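Local coordinates for N-isopropylammelide isopropylaminohydrolase (Burkholderia multivorans ATCC 17616, PDB 6NBO), which belongs to the amidohydrolase family of metal-dependent enzymes, whose catalytic domain is built on a TIM barrel, and carries two zinc ions, at residues A[66-71]-A[109-114]; A[101-106]-A[138-143]; A[114-119]-A[150-155]. All blocks are in the same frame, centred on the assembly; numbering follows the deposited sequence.

In the fold
Helix 104-117, an outer helix of the TIM barrel, takes part in all three contacts and so offers a worked example of how such a fold packs helices around a ring of strands. Contacts 1 and 3 are buried and largely apolar: leucines of the helix meet the loop after strand 56-66 in the first and the residues leading into strand 153-159 in the third. Contact 2, partly buried and farthest from the chain centre, joins the helix start to the neighbouring helix 136-147; there aliphatic packing sits beside a capping carboxylate and a salt bridge. Contacts 1 and 2 touch through Thr-71 O and His-102 NE2, while contacts 1 and 3 share Ala-114. Contact 1 alone includes a zinc ligand.

Contact 1 (A[66-71]-A[109-114]); sequences THLDKT and LALARA. With ZN (zinc ion), chain B.
Leu-68 and Thr-71 close around Leu-111 just beyond the HxH metal-binding motif of this amidohydrolase TIM barrel, where the loop after strand 56-66 meets helix 104-117. Thr-66 is the middle residue of the motif; its OG1 hydrogen-bonds to the backbone O of Asp-304, tying it to a residue that itself binds zinc. His-67 turns the other way from the helix and binds one of the two zinc ions through NE2 at 2.3 Å, together with His-65, His-218 and Asp-304. Leu-68 follows, directing its isobutyl end at the helix: CD2 lies 3.7 Å from Leu-111 CD2, and CD1 more loosely 4.4 Å from Ala-112 CB. A turn follows, Lys-70 N donating to His-67 O at 3.1 Å. Thr-71 ends the walk. Its OG1, placed anti to the backbone N (chi1 -174°), hydrogen-bonds to the backbone O of Val-306, and its methyl packs against Leu-111. One methyl carbon thus serves both loop residues: Leu-111 CD2, which also meets Leu-68 CD2, lies 3.6 Å from Thr-71 CB and 3.7 Å from Thr-71 CG2.

Contact 2 (A[101-106]-A[138-143]); sequences GHDAGA and LHRVLD
Arg-140 lays its aliphatic stem against the first turn of helix 104-117, an instance of two successive outer helices of a TIM barrel packing side by side, here at an N-capped helix start. From CB outward the side chain changes its company step by step. Arg-140 CB presses on the backbone, 3.5 Å from Gly-105 N, and also meets the methyl of Ala-104, the two CB atoms being 3.9 Å apart. CG passes over the same turn. CD then reaches the N-cap residue, 3.7 Å from Asp-103 OD1, an approach of carbon to carboxylate in which the two side chains stand roughly perpendicular. That carboxylate is already engaged: OD1 accepts from Gly-105 N at 2.8 Å and OD2 from Ala-106 N at 3.2 Å, both donors lying well above its plane, so that one acid takes up two amide groups of the helix start. Bends about CB-CG and CG-CD (chi3 73°) turn the guanidinium back to its own helix rather than to Asp-103, whose opposite charge may still be felt. His-139 CB lies over one guanidinium face, near its rim. NE gives Asp-143 OD2 a weak bond, and NH1 bonds the same oxygen on its syn side at 3.1 Å: OD2 is only 5° out of the Arg-140 guanidinium plane, but NH1 is tilted 31° from the Asp-143 carboxylate plane.

Contact 3 (A[114-119]-A[150-155]); sequences AFLAAG and GQVEIQ. With EDO (1,2-ethanediol), chain J.
Leu-116 and Val-152 form the tight, buried half of this contact, their side chains lying side by side and pointing opposite ways. Leu-116 CB is 3.9 Å from Val-152 CG2, and the same valine methyl lies 4.0 Å from Leu-116 CD1. CG anti to the backbone N (chi1 -175°) turns the leucine toward the strand entry, where CD1 rests 3.5 Å from the backbone O of Gln-151. That carbonyl has a polar partner elsewhere, the hydroxyl of Ser-390. Val-152 also packs on Ile-123 and Leu-116 on Leu-401, so other strands help to enclose the pair.

The looser half lies at Gln-151 and Gly-150. Gln-151, partly exposed, is set roughly perpendicular to Leu-116; of its side chain, CB is the atom that touches, 4.1 Å from Leu-116 CD2. Gly-150 is exposed and takes no part in the packing; instead its N donates to O1 of a 1,2-ethanediol molecule at 2.8 Å. The diol, probably left from crystallisation, also makes a weak bond through O1 to Val-152 O.

Just past the leucine the helix stops in a Schellman motif, with Gly-119 at positive phi and its N bonded to Leu-116 O at 2.9 Å, and the chain enters strand 120-128, which pairs with strand 153-159. An outer helix packing its last turn on the lead-in to an inner strand is the arrangement of the (beta/alpha)8, or TIM, barrel.

Contact 1 (A[66-71]-A[109-114])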
ATOM      1  N   THR A  66       1.942   4.466  -0.697  1.00 20.69           N
ATOM      2  CA  THR A  66       2.966   5.422  -0.307  1.00 21.93           C
ATOM      3  C   THR A  66       3.426   6.154  -1.564  1.00 23.64           C
ATOM      4  O   THR A  66       2.861   5.979  -2.653  1.00 25.92           O
ATOM      5  CB  THR A  66       4.109   4.728   0.449  1.00 23.54           C
ATOM      6  OG1 THR A  66       4.950   5.732   1.040  1.00 25.83           O
ATOM      7  CG2 THR A  66       4.950   3.838  -0.491  1.00 21.51           C
ATOM      8  N   HIS A  67       4.464   6.997  -1.401  1.00 24.91           N
ATOM      9  CA  HIS A  67       4.992   7.849  -2.466  1.00 22.43           C
ATOM     10  C   HIS A  67       6.517   7.720  -2.368  1.00 24.12           C
ATOM     11  O   HIS A  67       7.183   8.599  -1.822  1.00 25.23           O
ATOM     12  CB  HIS A  67       4.527   9.307  -2.322  1.00 23.74           C
ATOM     13  CG  HIS A  67       3.052   9.508  -2.511  1.00 24.89           C
ATOM     14  ND1 HIS A  67       2.498   9.830  -3.728  1.00 27.52           N
ATOM     15  CD2 HIS A  67       2.017   9.425  -1.637  1.00 26.09           C
ATOM     16  CE1 HIS A  67       1.188   9.959  -3.597  1.00 33.46           C
ATOM     17  NE2 HIS A  67       0.869   9.701  -2.341  1.00 30.77           N
ATOM     18  N   LEU A  68       7.055   6.613  -2.903  1.00 24.20           N
ATOM     19  CA  LEU A  68       8.479   6.321  -2.738  1.00 25.17           C
ATOM     20  C   LEU A  68       9.346   7.350  -3.447  1.00 27.39           C
ATOM     21  O   LEU A  68      10.503   7.560  -3.057  1.00 29.56           O
ATOM     22  CB  LEU A  68       8.830   4.926  -3.271  1.00 21.58           C
ATOM     23  CG  LEU A  68       8.277   3.665  -2.597  1.00 25.49           C
ATOM     24  CD1 LEU A  68       8.703   2.424  -3.363  1.00 25.69           C
ATOM     25  CD2 LEU A  68       8.696   3.582  -1.143  1.00 25.57           C
ATOM     26  N   ASP A  69       8.820   7.979  -4.500  1.00 24.38           N
ATOM     27  CA  ASP A  69       9.621   8.943  -5.242  1.00 26.33           C
ATOM     28  C   ASP A  69       9.863  10.217  -4.439  1.00 32.01           C
ATOM     29  O   ASP A  69      10.859  10.906  -4.675  1.00 30.11           O
ATOM     30  CB  ASP A  69       8.957   9.270  -6.590  1.00 29.60           C
ATOM     31  CG  ASP A  69       7.545   9.862  -6.448  1.00 30.21           C
ATOM     32  OD1 ASP A  69       6.780   9.421  -5.555  1.00 30.61           O
ATOM     33  OD2 ASP A  69       7.201  10.760  -7.250  1.00 30.08           O
ATOM     34  N   LYS A  70       8.976  10.545  -3.494  1.00 25.66           N
ATOM     35  CA  LYS A  70       9.018  11.832  -2.801  1.00 32.13           C
ATOM     36  C   LYS A  70       9.858  11.813  -1.532  1.00 26.99           C
ATOM     37  O   LYS A  70      10.205  12.887  -1.021  1.00 27.02           O
ATOM     38  CB  LYS A  70       7.611  12.283  -2.384  1.00 31.49           C
ATOM     39  CG  LYS A  70       6.576  12.571  -3.469  1.00 36.26           C
ATOM     40  CD  LYS A  70       5.250  12.907  -2.764  1.00 42.84           C
ATOM     41  CE  LYS A  70       4.050  12.973  -3.704  1.00 40.80           C
ATOM     42  NZ  LYS A  70       4.044  14.188  -4.568  1.00 39.00           N
ATOM     43  N   THR A  71      10.139  10.628  -0.991  1.00 24.81           N
ATOM     44  CA  THR A  71      10.671  10.502   0.361  1.00 27.54           C
ATOM     45  C   THR A  71      12.073  11.077   0.465  1.00 30.00           C
ATOM     46  O   THR A  71      12.861  11.034  -0.485  1.00 29.07           O
ATOM     47  CB  THR A  71      10.700   9.032   0.802  1.00 27.34           C
ATOM     48  OG1 THR A  71      11.098   8.959   2.176  1.00 25.74           O
ATOM     49  CG2 THR A  71      11.677   8.217  -0.047  1.00 24.21           C
ATOM     50  N   LEU A 109      14.947   3.654  -3.131  1.00 30.18           N
ATOM     51  CA  LEU A 109      15.612   2.388  -2.830  1.00 29.61           C
ATOM     52  C   LEU A 109      15.858   2.251  -1.335  1.00 31.34           C
ATOM     53  O   LEU A 109      15.528   1.224  -0.736  1.00 26.76           O
ATOM     54  CB  LEU A 109      16.921   2.281  -3.605  1.00 29.79           C
ATOM     55  CG  LEU A 109      17.723   0.987  -3.417  1.00 28.62           C
ATOM     56  CD1 LEU A 109      16.863  -0.246  -3.703  1.00 27.54           C
ATOM     57  CD2 LEU A 109      18.937   1.011  -4.321  1.00 32.83           C
ATOM     58  N   ALA A 110      16.402   3.296  -0.711  1.00 30.12           N
ATOM     59  CA  ALA A 110      16.627   3.282   0.732  1.00 32.47           C
ATOM     60  C   ALA A 110      15.328   3.038   1.497  1.00 28.81           C
ATOM     61  O   ALA A 110      15.287   2.214   2.421  1.00 28.87           O
ATOM     62  CB  ALA A 110      17.275   4.599   1.168  1.00 34.45           C
ATOM     63  N   LEU A 111      14.248   3.740   1.130  1.00 24.74           N
ATOM     64  CA  LEU A 111      12.993   3.551   1.861  1.00 22.74           C
ATOM     65  C   LEU A 111      12.399   2.166   1.613  1.00 24.08           C
ATOM     66  O   LEU A 111      11.918   1.518   2.550  1.00 23.35           O
ATOM     67  CB  LEU A 111      11.979   4.643   1.494  1.00 22.31           C
ATOM     68  CG  LEU A 111      10.591   4.501   2.136  1.00 25.03           C
ATOM     69  CD1 LEU A 111      10.675   4.330   3.657  1.00 24.40           C
ATOM     70  CD2 LEU A 111       9.665   5.676   1.765  1.00 20.72           C
ATOM     71  N   ALA A 112      12.408   1.698   0.364  1.00 24.82           N
ATOM     72  CA  ALA A 112      11.893   0.355   0.093  1.00 25.12           C
ATOM     73  C   ALA A 112      12.714  -0.703   0.822  1.00 26.08           C
ATOM     74  O   ALA A 112      12.167  -1.703   1.305  1.00 25.06           O
ATOM     75  CB  ALA A 112      11.875   0.078  -1.406  1.00 22.08           C
ATOM     76  N   ARG A 113      14.028  -0.494   0.925  1.00 26.43           N
ATOM     77  CA  ARG A 113      14.836  -1.432   1.696  1.00 24.43           C
ATOM     78  C   ARG A 113      14.503  -1.368   3.183  1.00 30.33           C
ATOM     79  O   ARG A 113      14.526  -2.399   3.868  1.00 27.01           O
ATOM     80  CB  ARG A 113      16.320  -1.173   1.431  1.00 24.00           C
ATOM     81  CG  ARG A 113      16.782  -1.875   0.156  1.00 25.13           C
ATOM     82  CD  ARG A 113      18.245  -1.655  -0.175  1.00 31.29           C
ATOM     83  NE  ARG A 113      18.673  -2.603  -1.197  1.00 30.87           N
ATOM     84  CZ  ARG A 113      19.690  -2.407  -2.019  1.00 35.59           C
ATOM     85  NH1 ARG A 113      20.394  -1.287  -1.945  1.00 35.80           N
ATOM     86  NH2 ARG A 113      20.001  -3.332  -2.917  1.00 37.27           N
ATOM     87  N   ALA A 114      14.177  -0.179   3.702  1.00 23.09           N
ATOM     88  CA  ALA A 114      13.735  -0.086   5.094  1.00 26.33           C
ATOM     89  C   ALA A 114      12.391  -0.783   5.291  1.00 20.16           C
ATOM     90  O   ALA A 114      12.158  -1.420   6.332  1.00 21.96           O
ATOM     91  CB  ALA A 114      13.638   1.382   5.529  1.00 24.03           C
TER
HETATM   92 ZN    ZN B 401      -1.215   9.686  -1.468  0.76 29.78          ZN

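Contact 2 (A[101-106]-A[138-143])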
ATOM      1  N   GLY A 101      18.479  18.981  -5.863  1.00 72.34           N
ATOM      2  CA  GLY A 101      18.775  17.874  -6.748  1.00 72.85           C
ATOM      3  C   GLY A 101      18.255  16.564  -6.199  1.00 69.26           C
ATOM      4  O   GLY A 101      18.995  15.578  -6.140  1.00 76.44           O
ATOM      5  N   HIS A 102      16.986  16.538  -5.787  1.00 64.67           N
ATOM      6  CA  HIS A 102      16.435  15.338  -5.166  1.00 64.81           C
ATOM      7  C   HIS A 102      16.430  14.179  -6.156  1.00 69.04           C
ATOM      8  O   HIS A 102      15.992  14.322  -7.302  1.00 63.73           O
ATOM      9  CB  HIS A 102      15.020  15.598  -4.646  1.00 55.04           C
ATOM     10  CG  HIS A 102      14.423  14.431  -3.917  1.00 55.25           C
ATOM     11  ND1 HIS A 102      13.718  13.433  -4.556  1.00 58.09           N
ATOM     12  CD2 HIS A 102      14.427  14.102  -2.602  1.00 56.01           C
ATOM     13  CE1 HIS A 102      13.316  12.539  -3.669  1.00 51.97           C
ATOM     14  NE2 HIS A 102      13.732  12.923  -2.476  1.00 55.27           N
ATOM     15  N   ASP A 103      16.930  13.032  -5.706  1.00 67.47           N
ATOM     16  CA  ASP A 103      17.054  11.829  -6.524  1.00 68.57           C
ATOM     17  C   ASP A 103      16.048  10.801  -6.016  1.00 61.09           C
ATOM     18  O   ASP A 103      16.275  10.152  -4.990  1.00 56.85           O
ATOM     19  CB  ASP A 103      18.482  11.286  -6.472  1.00 76.02           C
ATOM     20  CG  ASP A 103      18.630   9.944  -7.182  1.00 77.61           C
ATOM     21  OD1 ASP A 103      17.826   9.642  -8.093  1.00 73.48           O
ATOM     22  OD2 ASP A 103      19.559   9.189  -6.819  1.00 75.30           O
ATOM     23  N   ALA A 104      14.940  10.644  -6.743  1.00 59.14           N
ATOM     24  CA  ALA A 104      13.973   9.612  -6.387  1.00 60.83           C
ATOM     25  C   ALA A 104      14.574   8.212  -6.427  1.00 58.55           C
ATOM     26  O   ALA A 104      13.957   7.280  -5.902  1.00 47.64           O
ATOM     27  CB  ALA A 104      12.752   9.682  -7.312  1.00 48.19           C
ATOM     28  N   GLY A 105      15.754   8.043  -7.025  1.00 55.39           N
ATOM     29  CA  GLY A 105      16.408   6.751  -7.099  1.00 48.21           C
ATOM     30  C   GLY A 105      16.960   6.270  -5.774  1.00 41.76           C
ATOM     31  O   GLY A 105      16.515   5.243  -5.250  1.00 38.05           O
ATOM     32  N   ALA A 106      17.937   6.992  -5.218  1.00 41.58           N
ATOM     33  CA  ALA A 106      18.516   6.558  -3.951  1.00 39.46           C
ATOM     34  C   ALA A 106      17.491   6.610  -2.833  1.00 37.67           C
ATOM     35  O   ALA A 106      17.477   5.730  -1.965  1.00 39.89           O
ATOM     36  CB  ALA A 106      19.737   7.412  -3.604  1.00 46.38           C
ATOM     37  N   LEU A 138       9.308   8.304 -12.549  1.00 26.66           N
ATOM     38  CA  LEU A 138       8.955   6.929 -12.889  1.00 28.15           C
ATOM     39  C   LEU A 138      10.197   6.093 -13.177  1.00 27.57           C
ATOM     40  O   LEU A 138      10.348   4.985 -12.648  1.00 25.85           O
ATOM     41  CB  LEU A 138       8.011   6.920 -14.091  1.00 25.10           C
ATOM     42  CG  LEU A 138       7.638   5.516 -14.557  1.00 28.61           C
ATOM     43  CD1 LEU A 138       6.905   4.774 -13.428  1.00 25.98           C
ATOM     44  CD2 LEU A 138       6.787   5.586 -15.832  1.00 26.27           C
ATOM     45  N   HIS A 139      11.098   6.603 -14.021  1.00 29.87           N
ATOM     46  CA  HIS A 139      12.300   5.842 -14.360  1.00 27.81           C
ATOM     47  C   HIS A 139      13.135   5.527 -13.122  1.00 32.24           C
ATOM     48  O   HIS A 139      13.703   4.434 -13.014  1.00 29.93           O
ATOM     49  CB  HIS A 139      13.142   6.598 -15.394  1.00 36.36           C
ATOM     50  CG  HIS A 139      12.548   6.604 -16.773  1.00 43.06           C
ATOM     51  ND1 HIS A 139      12.005   5.479 -17.356  1.00 46.83           N
ATOM     52  CD2 HIS A 139      12.410   7.600 -17.681  1.00 42.75           C
ATOM     53  CE1 HIS A 139      11.547   5.783 -18.559  1.00 41.68           C
ATOM     54  NE2 HIS A 139      11.784   7.062 -18.781  1.00 46.27           N
ATOM     55  N   ARG A 140      13.229   6.469 -12.175  1.00 31.65           N
ATOM     56  CA  ARG A 140      14.002   6.202 -10.961  1.00 30.76           C
ATOM     57  C   ARG A 140      13.357   5.112 -10.111  1.00 35.67           C
ATOM     58  O   ARG A 140      14.052   4.239  -9.577  1.00 31.49           O
ATOM     59  CB  ARG A 140      14.176   7.485 -10.143  1.00 31.80           C
ATOM     60  CG  ARG A 140      14.913   8.624 -10.873  1.00 44.35           C
ATOM     61  CD  ARG A 140      16.376   8.299 -11.181  1.00 63.44           C
ATOM     62  NE  ARG A 140      16.542   7.331 -12.266  1.00 76.65           N
ATOM     63  CZ  ARG A 140      16.609   7.640 -13.558  1.00 80.73           C
ATOM     64  NH1 ARG A 140      16.756   6.674 -14.460  1.00 74.93           N
ATOM     65  NH2 ARG A 140      16.526   8.907 -13.951  1.00 81.30           N
ATOM     66  N   VAL A 141      12.031   5.147  -9.966  1.00 26.56           N
ATOM     67  CA  VAL A 141      11.364   4.100  -9.196  1.00 23.43           C
ATOM     68  C   VAL A 141      11.412   2.771  -9.938  1.00 23.97           C
ATOM     69  O   VAL A 141      11.546   1.710  -9.309  1.00 26.54           O
ATOM     70  CB  VAL A 141       9.921   4.529  -8.865  1.00 26.64           C
ATOM     71  CG1 VAL A 141       9.179   3.402  -8.137  1.00 27.33           C
ATOM     72  CG2 VAL A 141       9.951   5.793  -8.004  1.00 31.27           C
ATOM     73  N   LEU A 142      11.332   2.788 -11.277  1.00 25.45           N
ATOM     74  CA  LEU A 142      11.495   1.538 -12.027  1.00 26.94           C
ATOM     75  C   LEU A 142      12.876   0.930 -11.806  1.00 27.41           C
ATOM     76  O   LEU A 142      13.011  -0.299 -11.722  1.00 31.10           O
ATOM     77  CB  LEU A 142      11.248   1.763 -13.521  1.00 28.13           C
ATOM     78  CG  LEU A 142       9.809   2.065 -13.941  1.00 31.01           C
ATOM     79  CD1 LEU A 142       9.782   2.544 -15.377  1.00 30.57           C
ATOM     80  CD2 LEU A 142       8.895   0.851 -13.768  1.00 29.56           C
ATOM     81  N   ASP A 143      13.922   1.768 -11.738  1.00 31.80           N
ATOM     82  CA  ASP A 143      15.254   1.269 -11.394  1.00 33.49           C
ATOM     83  C   ASP A 143      15.239   0.598 -10.030  1.00 30.65           C
ATOM     84  O   ASP A 143      15.795  -0.493  -9.848  1.00 31.76           O
ATOM     85  CB  ASP A 143      16.283   2.407 -11.373  1.00 32.98           C
ATOM     86  CG  ASP A 143      16.594   2.972 -12.748  1.00 42.26           C
ATOM     87  OD1 ASP A 143      16.300   2.317 -13.768  1.00 41.02           O
ATOM     88  OD2 ASP A 143      17.160   4.086 -12.793  1.00 39.70           O
TER

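Contact 3 (A[114-119]-A[150-155])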
ATOM      1  N   ALA A 114      14.177  -0.179   3.702  1.00 23.09           N
ATOM      2  CA  ALA A 114      13.735  -0.086   5.094  1.00 26.33           C
ATOM      3  C   ALA A 114      12.391  -0.783   5.291  1.00 20.16           C
ATOM      4  O   ALA A 114      12.158  -1.420   6.332  1.00 21.96           O
ATOM      5  CB  ALA A 114      13.638   1.382   5.529  1.00 24.03           C
ATOM      6  N   PHE A 115      11.482  -0.645   4.326  1.00 24.24           N
ATOM      7  CA  PHE A 115      10.247  -1.425   4.358  1.00 23.58           C
ATOM      8  C   PHE A 115      10.555  -2.920   4.467  1.00 24.42           C
ATOM      9  O   PHE A 115      10.031  -3.616   5.345  1.00 22.44           O
ATOM     10  CB  PHE A 115       9.421  -1.135   3.103  1.00 19.28           C
ATOM     11  CG  PHE A 115       8.449   0.029   3.249  1.00 24.36           C
ATOM     12  CD1 PHE A 115       7.311  -0.093   4.037  1.00 23.50           C
ATOM     13  CD2 PHE A 115       8.661   1.223   2.571  1.00 21.86           C
ATOM     14  CE1 PHE A 115       6.398   0.952   4.153  1.00 22.76           C
ATOM     15  CE2 PHE A 115       7.743   2.290   2.685  1.00 23.01           C
ATOM     16  CZ  PHE A 115       6.621   2.149   3.482  1.00 25.11           C
ATOM     17  N   LEU A 116      11.427  -3.419   3.592  1.00 24.59           N
ATOM     18  CA  LEU A 116      11.794  -4.837   3.612  1.00 25.50           C
ATOM     19  C   LEU A 116      12.368  -5.248   4.965  1.00 23.94           C
ATOM     20  O   LEU A 116      11.966  -6.270   5.534  1.00 23.99           O
ATOM     21  CB  LEU A 116      12.791  -5.136   2.494  1.00 25.46           C
ATOM     22  CG  LEU A 116      13.182  -6.614   2.323  1.00 23.53           C
ATOM     23  CD1 LEU A 116      11.935  -7.496   2.057  1.00 21.70           C
ATOM     24  CD2 LEU A 116      14.197  -6.767   1.215  1.00 24.09           C
ATOM     25  N   ALA A 117      13.293  -4.452   5.512  1.00 22.59           N
ATOM     26  CA  ALA A 117      13.901  -4.809   6.793  1.00 24.90           C
ATOM     27  C   ALA A 117      12.866  -4.882   7.914  1.00 28.90           C
ATOM     28  O   ALA A 117      13.045  -5.630   8.886  1.00 26.72           O
ATOM     29  CB  ALA A 117      14.999  -3.803   7.158  1.00 27.72           C
ATOM     30  N   ALA A 118      11.799  -4.097   7.813  1.00 22.44           N
ATOM     31  CA  ALA A 118      10.697  -4.117   8.766  1.00 23.28           C
ATOM     32  C   ALA A 118       9.572  -5.063   8.346  1.00 24.63           C
ATOM     33  O   ALA A 118       8.459  -4.963   8.882  1.00 23.15           O
ATOM     34  CB  ALA A 118      10.135  -2.698   8.957  1.00 25.51           C
ATOM     35  N   GLY A 119       9.826  -5.973   7.396  1.00 24.34           N
ATOM     36  CA  GLY A 119       8.873  -7.037   7.098  1.00 21.88           C
ATOM     37  C   GLY A 119       7.876  -6.773   5.978  1.00 27.70           C
ATOM     38  O   GLY A 119       7.007  -7.619   5.743  1.00 21.84           O
ATOM     39  N   GLY A 150      12.461  -9.936  -6.833  1.00 30.10           N
ATOM     40  CA  GLY A 150      12.606 -11.103  -5.990  1.00 30.08           C
ATOM     41  C   GLY A 150      12.721 -10.814  -4.507  1.00 28.77           C
ATOM     42  O   GLY A 150      12.868 -11.760  -3.722  1.00 27.55           O
ATOM     43  N   GLN A 151      12.657  -9.545  -4.102  1.00 27.26           N
ATOM     44  CA  GLN A 151      12.793  -9.108  -2.716  1.00 22.94           C
ATOM     45  C   GLN A 151      11.607  -8.287  -2.250  1.00 22.97           C
ATOM     46  O   GLN A 151      11.105  -8.503  -1.143  1.00 22.58           O
ATOM     47  CB  GLN A 151      14.070  -8.279  -2.547  1.00 22.90           C
ATOM     48  CG  GLN A 151      15.326  -9.096  -2.814  1.00 25.41           C
ATOM     49  CD  GLN A 151      16.595  -8.347  -2.482  1.00 30.68           C
ATOM     50  OE1 GLN A 151      16.703  -7.152  -2.731  1.00 33.77           O
ATOM     51  NE2 GLN A 151      17.576  -9.061  -1.935  1.00 34.71           N
ATOM     52  N   VAL A 152      11.174  -7.319  -3.050  1.00 23.18           N
ATOM     53  CA  VAL A 152       9.973  -6.533  -2.789  1.00 21.97           C
ATOM     54  C   VAL A 152       9.208  -6.462  -4.097  1.00 25.70           C
ATOM     55  O   VAL A 152       9.768  -6.053  -5.119  1.00 27.41           O
ATOM     56  CB  VAL A 152      10.299  -5.106  -2.303  1.00 23.05           C
ATOM     57  CG1 VAL A 152       9.002  -4.338  -1.962  1.00 23.01           C
ATOM     58  CG2 VAL A 152      11.269  -5.127  -1.122  1.00 24.29           C
ATOM     59  N   GLU A 153       7.935  -6.835  -4.070  1.00 23.54           N
ATOM     60  CA  GLU A 153       7.074  -6.629  -5.222  1.00 21.45           C
ATOM     61  C   GLU A 153       6.458  -5.236  -5.137  1.00 24.00           C
ATOM     62  O   GLU A 153       5.882  -4.858  -4.108  1.00 23.68           O
ATOM     63  CB  GLU A 153       5.980  -7.691  -5.281  1.00 22.56           C
ATOM     64  CG  GLU A 153       5.050  -7.490  -6.449  1.00 27.18           C
ATOM     65  CD  GLU A 153       3.883  -8.459  -6.445  1.00 33.32           C
ATOM     66  OE1 GLU A 153       3.774  -9.289  -5.514  1.00 30.18           O
ATOM     67  OE2 GLU A 153       3.072  -8.382  -7.382  1.00 29.92           O
ATOM     68  N   ILE A 154       6.579  -4.467  -6.208  1.00 22.17           N
ATOM     69  CA  ILE A 154       6.199  -3.061  -6.170  1.00 22.17           C
ATOM     70  C   ILE A 154       5.226  -2.800  -7.311  1.00 25.50           C
ATOM     71  O   ILE A 154       5.578  -2.999  -8.479  1.00 25.11           O
ATOM     72  CB  ILE A 154       7.423  -2.127  -6.261  1.00 23.36           C
ATOM     73  CG1 ILE A 154       8.403  -2.404  -5.113  1.00 20.17           C
ATOM     74  CG2 ILE A 154       6.968  -0.653  -6.216  1.00 24.74           C
ATOM     75  CD1 ILE A 154       9.678  -1.505  -5.148  1.00 24.31           C
ATOM     76  N   GLN A 155       4.002  -2.382  -6.968  1.00 22.84           N
ATOM     77  CA  GLN A 155       3.050  -1.843  -7.930  1.00 25.48           C
ATOM     78  C   GLN A 155       3.259  -0.339  -8.028  1.00 22.81           C
ATOM     79  O   GLN A 155       3.421   0.336  -7.010  1.00 23.53           O
ATOM     80  CB  GLN A 155       1.604  -2.137  -7.507  1.00 20.07           C
ATOM     81  CG  GLN A 155       1.236  -3.621  -7.501  1.00 25.25           C
ATOM     82  CD  GLN A 155      -0.161  -3.865  -6.944  1.00 24.71           C
ATOM     83  OE1 GLN A 155      -0.799  -2.963  -6.397  1.00 25.40           O
ATOM     84  NE2 GLN A 155      -0.636  -5.090  -7.080  1.00 22.53           N
TER
HETATM   85  C1  EDO J 409       8.692  -9.432  -7.261  1.00 58.80           C
HETATM   86  O1  EDO J 409       9.941  -8.752  -7.097  1.00 40.60           O
HETATM   87  C2  EDO J 409       8.690 -10.709  -6.431  1.00 56.72           C
HETATM   88  O2  EDO J 409       9.355 -10.447  -5.191  1.00 44.92           O